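Local structure of beta-d-glucoside glucohydrolase (3ZZ1) at residues K158-L162 with T218-L223; D225-P230 with V602-P607; S354-I358 with V393-D397. The protein probably hydrolyses terminal, non-reducing beta-D-glucosyl residues to release beta-D-glucose, as a secreted family 3 beta-glucosidase of cellulose degradation. All blocks are in the same frame, centred on the assembly; numbering follows the deposited sequence.

Interaction 1 of 3, residues K158-L162 with T218-L223; sequences KHYIL and TLQTVL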
loop_
_atom_site.group_PDB
_atom_site.type_symbol
_atom_site.label_atom_id
_atom_site.label_comp_id
_atom_site.label_asym_id
_atom_site.label_seq_id
_atom_site.Cartn_x
_atom_site.Cartn_y
_atom_site.Cartn_z
ATOM N N LYS A 158 -0.957 7.247 -6.388
ATOM C CA LYS A 158 -1.580 6.506 -7.489
ATOM C C LYS A 158 -2.363 5.309 -6.924
ATOM O O LYS A 158 -2.141 4.937 -5.780
ATOM C CB LYS A 158 -0.503 6.054 -8.490
ATOM C CG LYS A 158 0.467 4.992 -7.957
ATOM C CD LYS A 158 1.544 4.635 -8.972
ATOM C CE LYS A 158 2.211 3.310 -8.621
ATOM N NZ LYS A 158 3.448 3.089 -9.428
ATOM N N HIS A 159 -3.298 4.715 -7.667
ATOM C CA HIS A 159 -3.779 5.168 -8.965
ATOM C C HIS A 159 -5.184 5.733 -8.778
ATOM O O HIS A 159 -6.045 5.097 -8.164
ATOM C CB HIS A 159 -3.825 3.997 -9.951
ATOM C CG HIS A 159 -2.545 3.223 -10.037
ATOM N ND1 HIS A 159 -2.226 2.212 -9.156
ATOM C CD2 HIS A 159 -1.505 3.311 -10.899
ATOM C CE1 HIS A 159 -1.043 1.714 -9.468
ATOM N NE2 HIS A 159 -0.586 2.361 -10.525
ATOM N N TYR A 160 -5.409 6.926 -9.321
ATOM C CA TYR A 160 -6.662 7.647 -9.126
ATOM C C TYR A 160 -7.544 7.519 -10.372
ATOM O O TYR A 160 -7.253 8.128 -11.399
ATOM C CB TYR A 160 -6.341 9.113 -8.808
ATOM C CG TYR A 160 -7.523 9.979 -8.436
ATOM C CD1 TYR A 160 -8.088 9.921 -7.158
ATOM C CD2 TYR A 160 -8.067 10.869 -9.356
ATOM C CE1 TYR A 160 -9.178 10.722 -6.817
ATOM C CE2 TYR A 160 -9.144 11.674 -9.027
ATOM C CZ TYR A 160 -9.697 11.596 -7.758
ATOM O OH TYR A 160 -10.771 12.393 -7.440
ATOM N N ILE A 161 -8.624 6.737 -10.311
ATOM C CA ILE A 161 -9.110 6.040 -9.111
ATOM C C ILE A 161 -9.940 4.825 -9.547
ATOM O O ILE A 161 -10.354 4.740 -10.711
ATOM C CB ILE A 161 -9.962 7.000 -8.226
ATOM C CG1 ILE A 161 -10.320 6.362 -6.879
ATOM C CG2 ILE A 161 -11.201 7.519 -8.981
ATOM C CD1 ILE A 161 -10.634 7.359 -5.810
ATOM N N LEU A 162 -10.167 3.889 -8.621
ATOM C CA LEU A 162 -11.065 2.733 -8.822
ATOM C C LEU A 162 -10.503 1.634 -9.736
ATOM O O LEU A 162 -11.258 0.894 -10.382
ATOM C CB LEU A 162 -12.459 3.181 -9.301
ATOM C CG LEU A 162 -13.235 4.264 -8.534
ATOM C CD1 LEU A 162 -14.472 4.652 -9.321
ATOM C CD2 LEU A 162 -13.608 3.819 -7.128
ATOM N N THR A 218 -14.049 13.681 -11.274
ATOM C CA THR A 218 -13.065 13.146 -10.321
ATOM C C THR A 218 -11.770 13.964 -10.276
ATOM O O THR A 218 -11.233 14.221 -9.194
ATOM C CB THR A 218 -12.746 11.648 -10.570
ATOM O OG1 THR A 218 -12.310 11.462 -11.918
ATOM C CG2 THR A 218 -13.973 10.782 -10.315
ATOM N N LEU A 219 -11.280 14.379 -11.444
ATOM C CA LEU A 219 -10.038 15.158 -11.532
ATOM C C LEU A 219 -10.194 16.601 -11.056
ATOM O O LEU A 219 -9.418 17.071 -10.227
ATOM C CB LEU A 219 -9.470 15.148 -12.959
ATOM C CG LEU A 219 -8.992 13.827 -13.578
ATOM C CD1 LEU A 219 -8.510 14.077 -15.002
ATOM C CD2 LEU A 219 -7.890 13.157 -12.753
ATOM N N GLN A 220 -11.186 17.306 -11.588
ATOM C CA GLN A 220 -11.335 18.725 -11.282
ATOM C C GLN A 220 -12.153 18.955 -10.022
ATOM O O GLN A 220 -11.673 19.581 -9.080
ATOM C CB GLN A 220 -11.932 19.496 -12.470
ATOM C CG GLN A 220 -11.949 21.013 -12.288
ATOM C CD GLN A 220 -10.553 21.604 -12.146
ATOM O OE1 GLN A 220 -9.685 21.405 -12.997
ATOM N NE2 GLN A 220 -10.332 22.330 -11.060
ATOM N N THR A 221 -13.383 18.448 -10.003
ATOM C CA THR A 221 -14.291 18.723 -8.895
ATOM C C THR A 221 -13.842 18.032 -7.610
ATOM O O THR A 221 -13.670 18.693 -6.590
ATOM C CB THR A 221 -15.755 18.373 -9.249
ATOM O OG1 THR A 221 -16.154 19.132 -10.393
ATOM C CG2 THR A 221 -16.691 18.702 -8.093
ATOM N N VAL A 222 -13.627 16.719 -7.660
ATOM C CA VAL A 222 -13.247 15.980 -6.454
ATOM C C VAL A 222 -11.806 16.255 -6.005
ATOM O O VAL A 222 -11.592 16.830 -4.941
ATOM C CB VAL A 222 -13.494 14.457 -6.586
ATOM C CG1 VAL A 222 -13.165 13.747 -5.275
ATOM C CG2 VAL A 222 -14.937 14.182 -6.981
ATOM N N LEU A 223 -10.829 15.848 -6.809
ATOM C CA LEU A 223 -9.425 15.951 -6.410
ATOM C C LEU A 223 -8.981 17.395 -6.209
ATOM O O LEU A 223 -8.415 17.739 -5.176
ATOM C CB LEU A 223 -8.503 15.231 -7.410
ATOM C CG LEU A 223 -6.981 15.237 -7.187
ATOM C CD1 LEU A 223 -6.583 14.684 -5.823
ATOM C CD2 LEU A 223 -6.283 14.450 -8.292
HETATM O O HOH W 1 -9.801 10.163 -12.245
#

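Interaction 2 of 3, residues D225-P230 with V602-P607; sequences DQLGFP and VVPGGP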
loop_
_atom_site.group_PDB
_atom_site.type_symbol
_atom_site.label_atom_id
_atom_site.label_comp_id
_atom_site.label_asym_id
_atom_site.label_seq_id
_atom_site.Cartn_x
_atom_site.Cartn_y
_atom_site.Cartn_z
ATOM N N ASP A 225 -10.881 20.508 -6.554
ATOM C CA ASP A 225 -11.780 21.485 -5.945
ATOM C C ASP A 225 -12.251 21.079 -4.545
ATOM O O ASP A 225 -12.259 21.898 -3.626
ATOM C CB ASP A 225 -12.975 21.778 -6.863
ATOM C CG ASP A 225 -12.574 22.512 -8.137
ATOM O OD1 ASP A 225 -11.408 22.936 -8.252
ATOM O OD2 ASP A 225 -13.433 22.671 -9.026
ATOM N N GLN A 226 -12.637 19.820 -4.384
ATOM C CA GLN A 226 -13.144 19.347 -3.101
ATOM C C GLN A 226 -12.026 18.960 -2.136
ATOM O O GLN A 226 -12.099 19.284 -0.952
ATOM C CB GLN A 226 -14.145 18.211 -3.296
ATOM C CG GLN A 226 -15.497 18.706 -3.794
ATOM C CD GLN A 226 -16.439 17.591 -4.192
ATOM O OE1 GLN A 226 -17.627 17.825 -4.417
ATOM N NE2 GLN A 226 -15.921 16.373 -4.282
ATOM N N LEU A 227 -10.994 18.283 -2.644
ATOM C CA LEU A 227 -9.831 17.918 -1.822
ATOM C C LEU A 227 -8.762 19.011 -1.789
ATOM O O LEU A 227 -7.773 18.892 -1.061
ATOM C CB LEU A 227 -9.216 16.584 -2.276
ATOM C CG LEU A 227 -10.038 15.290 -2.223
ATOM C CD1 LEU A 227 -9.140 14.096 -2.500
ATOM C CD2 LEU A 227 -10.724 15.132 -0.882
ATOM N N GLY A 228 -8.958 20.068 -2.576
ATOM C CA GLY A 228 -8.043 21.211 -2.603
ATOM C C GLY A 228 -6.610 20.885 -2.985
ATOM O O GLY A 228 -5.680 21.480 -2.455
ATOM N N PHE A 229 -6.441 19.937 -3.902
ATOM C CA PHE A 229 -5.124 19.500 -4.379
ATOM C C PHE A 229 -4.462 20.584 -5.239
ATOM O O PHE A 229 -5.000 20.959 -6.283
ATOM C CB PHE A 229 -5.271 18.190 -5.169
ATOM C CG PHE A 229 -3.980 17.641 -5.716
ATOM C CD1 PHE A 229 -2.890 17.396 -4.879
ATOM C CD2 PHE A 229 -3.869 17.328 -7.070
ATOM C CE1 PHE A 229 -1.709 16.872 -5.390
ATOM C CE2 PHE A 229 -2.695 16.803 -7.584
ATOM C CZ PHE A 229 -1.614 16.575 -6.743
ATOM N N PRO A 230 -3.303 21.100 -4.792
ATOM C CA PRO A 230 -2.621 22.149 -5.550
ATOM C C PRO A 230 -1.563 21.622 -6.522
ATOM O O PRO A 230 -1.014 22.401 -7.302
ATOM C CB PRO A 230 -1.957 22.999 -4.451
ATOM C CG PRO A 230 -2.352 22.335 -3.114
ATOM C CD PRO A 230 -2.692 20.929 -3.466
ATOM N N VAL A 602 -11.839 25.324 2.013
ATOM C CA VAL A 602 -11.137 24.201 1.393
ATOM C C VAL A 602 -9.634 24.483 1.298
ATOM O O VAL A 602 -9.207 25.466 0.691
ATOM C CB VAL A 602 -11.721 23.829 -0.003
ATOM C CG1 VAL A 602 -10.827 22.812 -0.723
ATOM C CG2 VAL A 602 -13.125 23.274 0.131
ATOM N N VAL A 603 -8.857 23.621 1.947
ATOM C CA VAL A 603 -7.402 23.608 1.851
ATOM C C VAL A 603 -7.010 22.199 1.359
ATOM O O VAL A 603 -7.895 21.388 1.074
ATOM C CB VAL A 603 -6.729 23.949 3.210
ATOM C CG1 VAL A 603 -7.102 25.363 3.673
ATOM C CG2 VAL A 603 -7.084 22.915 4.275
ATOM N N PRO A 604 -5.700 21.907 1.222
ATOM C CA PRO A 604 -5.352 20.539 0.841
ATOM C C PRO A 604 -5.879 19.522 1.852
ATOM O O PRO A 604 -5.600 19.629 3.047
ATOM C CB PRO A 604 -3.821 20.565 0.821
ATOM C CG PRO A 604 -3.497 21.962 0.446
ATOM C CD PRO A 604 -4.525 22.798 1.165
ATOM N N GLY A 605 -6.660 18.565 1.359
ATOM C CA GLY A 605 -7.316 17.571 2.199
ATOM C C GLY A 605 -8.821 17.774 2.253
ATOM O O GLY A 605 -9.573 16.847 2.553
ATOM N N GLY A 606 -9.256 18.993 1.951
ATOM C CA GLY A 606 -10.664 19.359 2.030
ATOM C C GLY A 606 -10.846 20.519 2.990
ATOM O O GLY A 606 -9.861 21.138 3.400
ATOM N N PRO A 607 -12.106 20.838 3.345
ATOM C CA PRO A 607 -12.366 21.839 4.376
ATOM C C PRO A 607 -11.390 21.715 5.544
ATOM O O PRO A 607 -11.139 20.613 6.040
ATOM C CB PRO A 607 -13.798 21.519 4.802
ATOM C CG PRO A 607 -14.443 21.091 3.515
ATOM C CD PRO A 607 -13.355 20.406 2.690
#

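Interaction 3 of 3, residues S354-I358 with V393-D397; sequences SAAII and VAPYD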
loop_
_atom_site.group_PDB
_atom_site.type_symbol
_atom_site.label_atom_id
_atom_site.label_comp_id
_atom_site.label_asym_id
_atom_site.label_seq_id
_atom_site.Cartn_x
_atom_site.Cartn_y
_atom_site.Cartn_z
ATOM N N SER A 354 10.242 -25.255 -2.441
ATOM C CA SER A 354 11.087 -24.478 -3.344
ATOM C C SER A 354 11.216 -23.028 -2.883
ATOM O O SER A 354 12.229 -22.385 -3.148
ATOM C CB SER A 354 10.537 -24.521 -4.763
ATOM O OG SER A 354 9.266 -23.901 -4.819
ATOM N N ALA A 355 10.190 -22.530 -2.189
ATOM C CA ALA A 355 10.164 -21.154 -1.668
ATOM C C ALA A 355 11.104 -20.925 -0.475
ATOM O O ALA A 355 11.231 -19.802 0.016
ATOM C CB ALA A 355 8.742 -20.756 -1.303
ATOM N N ALA A 356 11.754 -21.989 -0.012
ATOM C CA ALA A 356 12.754 -21.885 1.048
ATOM C C ALA A 356 14.104 -21.364 0.542
ATOM O O ALA A 356 14.842 -20.724 1.295
ATOM C CB ALA A 356 12.926 -23.231 1.743
ATOM N N ILE A 357 14.417 -21.621 -0.729
ATOM C CA ILE A 357 15.742 -21.293 -1.284
ATOM C C ILE A 357 15.766 -20.179 -2.342
ATOM O O ILE A 357 14.727 -19.750 -2.837
ATOM C CB ILE A 357 16.446 -22.548 -1.869
ATOM C CG1 ILE A 357 15.640 -23.120 -3.047
ATOM C CG2 ILE A 357 16.687 -23.585 -0.771
ATOM C CD1 ILE A 357 16.468 -23.961 -4.011
ATOM N N ILE A 358 16.974 -19.731 -2.682
ATOM C CA ILE A 358 17.194 -18.763 -3.757
ATOM C C ILE A 358 16.755 -19.357 -5.101
ATOM O O ILE A 358 17.150 -20.470 -5.454
ATOM C CB ILE A 358 18.690 -18.333 -3.837
ATOM C CG1 ILE A 358 19.128 -17.564 -2.577
ATOM C CG2 ILE A 358 18.973 -17.525 -5.107
ATOM C CD1 ILE A 358 18.477 -16.198 -2.394
ATOM N N VAL A 393 18.313 -12.652 1.185
ATOM C CA VAL A 393 18.534 -13.633 2.247
ATOM C C VAL A 393 17.403 -14.663 2.252
ATOM O O VAL A 393 16.306 -14.391 2.749
ATOM C CB VAL A 393 18.651 -12.964 3.644
ATOM C CG1 VAL A 393 19.066 -13.989 4.697
ATOM C CG2 VAL A 393 19.649 -11.811 3.613
ATOM N N ALA A 394 17.679 -15.845 1.698
ATOM C CA ALA A 394 16.705 -16.933 1.642
ATOM C C ALA A 394 16.406 -17.505 3.034
ATOM O O ALA A 394 17.302 -17.574 3.881
ATOM C CB ALA A 394 17.190 -18.032 0.707
ATOM N N PRO A 395 15.138 -17.898 3.278
ATOM C CA PRO A 395 14.768 -18.532 4.539
ATOM C C PRO A 395 15.687 -19.702 4.911
ATOM O O PRO A 395 16.138 -19.774 6.060
ATOM C CB PRO A 395 13.348 -19.025 4.274
ATOM C CG PRO A 395 12.807 -18.064 3.283
ATOM C CD PRO A 395 13.965 -17.693 2.406
ATOM N N TYR A 396 15.976 -20.586 3.950
ATOM C CA TYR A 396 16.815 -21.761 4.224
ATOM C C TYR A 396 18.208 -21.414 4.741
ATOM O O TYR A 396 18.656 -21.967 5.743
ATOM C CB TYR A 396 16.944 -22.690 3.008
ATOM C CG TYR A 396 18.056 -23.709 3.194
ATOM C CD1 TYR A 396 17.936 -24.741 4.132
ATOM C CD2 TYR A 396 19.245 -23.611 2.467
ATOM C CE1 TYR A 396 18.967 -25.663 4.323
ATOM C CE2 TYR A 396 20.277 -24.527 2.651
ATOM C CZ TYR A 396 20.133 -25.549 3.576
ATOM O OH TYR A 396 21.158 -26.456 3.749
ATOM N N ASP A 397 18.891 -20.519 4.033
ATOM C CA ASP A 397 20.261 -20.139 4.368
ATOM C C ASP A 397 20.317 -19.526 5.768
ATOM O O ASP A 397 21.221 -19.831 6.551
ATOM C CB ASP A 397 20.831 -19.189 3.306
ATOM C CG ASP A 397 21.016 -19.869 1.941
ATOM O OD1 ASP A 397 21.527 -21.007 1.902
ATOM O OD2 ASP A 397 20.661 -19.262 0.903
HETATM O O HOH W 2 19.279 -20.557 -0.952
#

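Interaction 1 of 3, residues K158-L162 with T218-L223
Strand 158-160 runs almost at right angles (95°) to helix 218-223 with the axes 12.3 Å apart, a gap bridged chiefly by the ring of Tyr160. The tyrosine suits this place, being both large and polar at its end. A chi1 of -174° sets CG opposite the backbone N, and the ring so placed carries its hydroxyl to the helix backbone, where Tyr160 OH donates a hydrogen bond of 2.6 Å to Thr218 O. Thr218 O also accepts from Leu223 N at 2.9 Å, closing the wider pi-type turn. The hydroxyl comes from above the carbonyl plane, 41° out of it, while the amide uses the opposite face, so two donors grip one buried oxygen. Leucines suit the flanks, their branched apolar methyls packing on ring face and edge without needing polar partners. Leu223 CD2 lies over one ring face toward its rim, and Leu223 CB is 3.8 Å from Tyr160 CZ; Leu219 CD2 comes to the ring edge, 4.1 Å from Tyr160 CD2. Ile161, which follows a cis peptide bond, covers the other face with its CG2. A water bonded to Thr218 OG1 at 2.8 Å also makes a weak bond to Tyr160 O. A phenylalanine here would keep the ring but is likely to leave Thr218 O with its helix bond alone. The contact joins strand 154-160 to helix 216-226 inside the TIM-barrel-like N-terminal domain: Val200 of the adjacent parallel strand 199-202 touches both Tyr160 and Leu223, and Phe189 of helix 178-194 meets the tyrosine ring edge-to-face.

Interaction 2 of 3, residues D225-P230 with V602-P607
Gly605 N donates to Leu227 O over 2.7 Å, with an angle of 150° at the hydrogen, and this hydrogen bond joins the chain just past helix 216-226 to a beta turn; the donor lies 24° from the carbonyl plane. Carbonyls near a helix's C-terminal end often lack an amide from a next turn; here the beta turn supplies one to Leu227 O. Weaker CA-H...O contacts add to this: Gly606 CA reaches Gln226 O at 3.3 Å, and Pro604 CA lies 3.4 Å from Gly228 O and also near Leu227 O. Val602 packs on the backbone by van der Waals contact: CG1, opposite its own N (chi1 171°), lies 3.4 Å from Asp225 O and 3.7 Å from Gly228 CA. The apolar pair is Pro230 and Pro604, whose rings cross at about a right angle, CG to CG 3.8 Å, and Trp9 of helix 8-20 touches both. Glycines suit three positions where the chain turns tightly. Gly228 has positive phi, and a side chain there would strike Val603 O and Val602 CG1. Gly605 has backbone angles that would jam a CB against the preceding carbonyl, and a CB on Gly606 would in addition run into Pro607 CD. The polar end of Asp225 turns to Gln220 instead. Val603 to Gly606 is a type II turn, with Pro604 and Gly605 central, closed by Gly606 N to Val603 O at 2.9 Å; it makes a tight beta hairpin of strands 602-603 and 606-607, docked where the chain leaves helix 216-226, with Gly228 the first residue to depart from helical angles.

Interaction 3 of 3, residues S354-I358 with V393-D397
Tyr396 N donates to Ala356 O across the contact, a hydrogen bond of 2.9 Å with an angle of 163° at the hydrogen. The amide lies in the first turn of helix 395-404, where no earlier turn supplies an acceptor, and Ala394 at the N-cap has no side-chain oxygen to offer; the carbonyl at the end of the short 3-10 segment 354-356, Ala356 O, takes that role. Pro395 suits the first helical position because it has no N-H to satisfy, and its CD packs 3.3 Å from Ala356 O. A second polar link runs through a water that accepts from Ile358 N at 3.0 Å and donates to Asp397 OD2 at 2.7 Å. An aspartate in the first turn would probably also be favoured by the positive end of the helix dipole.

Apolar contacts lie beside these bonds. Ile358 folds back through chi1 -65° and chi2 -67°, bringing CD1 to 3.8 Å from Ala394 CB, a methyl small enough to let the backbones draw close. Ile357 CG2 lies 3.9 Å from Tyr396 CB and approaches the tyrosine ring obliquely, while Phe434 of strand 430-437 touches Ala356 and Pro395.

The loop after strand 348-352 is thereby pinned to the N-terminal end of helix 395-404, which leads to strand 409-413: a beta-alpha-beta crossover between adjacent parallel strands of the mixed sheet in the C-terminal family domain.

From the N terminus, interaction 1 closes first, bringing helix 216-226 back to strand 154-160 across 55 intervening residues. The same helix then opens interaction 2: Thr221 O and Gln226 N are 2.7 Å apart, a probable hydrogen bond joining the two contacts, whose centres lie 12 Å apart. Interaction 2 closes only 371 residues later, when hairpin 602-607 returns to the N-terminal domain. Nested inside this large loop, interaction 3 closes 34 residues in the C-terminal family domain, tying the loop after strand 348-352 to the start of helix 395-404. It sits on the opposite side of the chain's centre, its nearest atoms about 24 Å from interaction 1. None of the three cross.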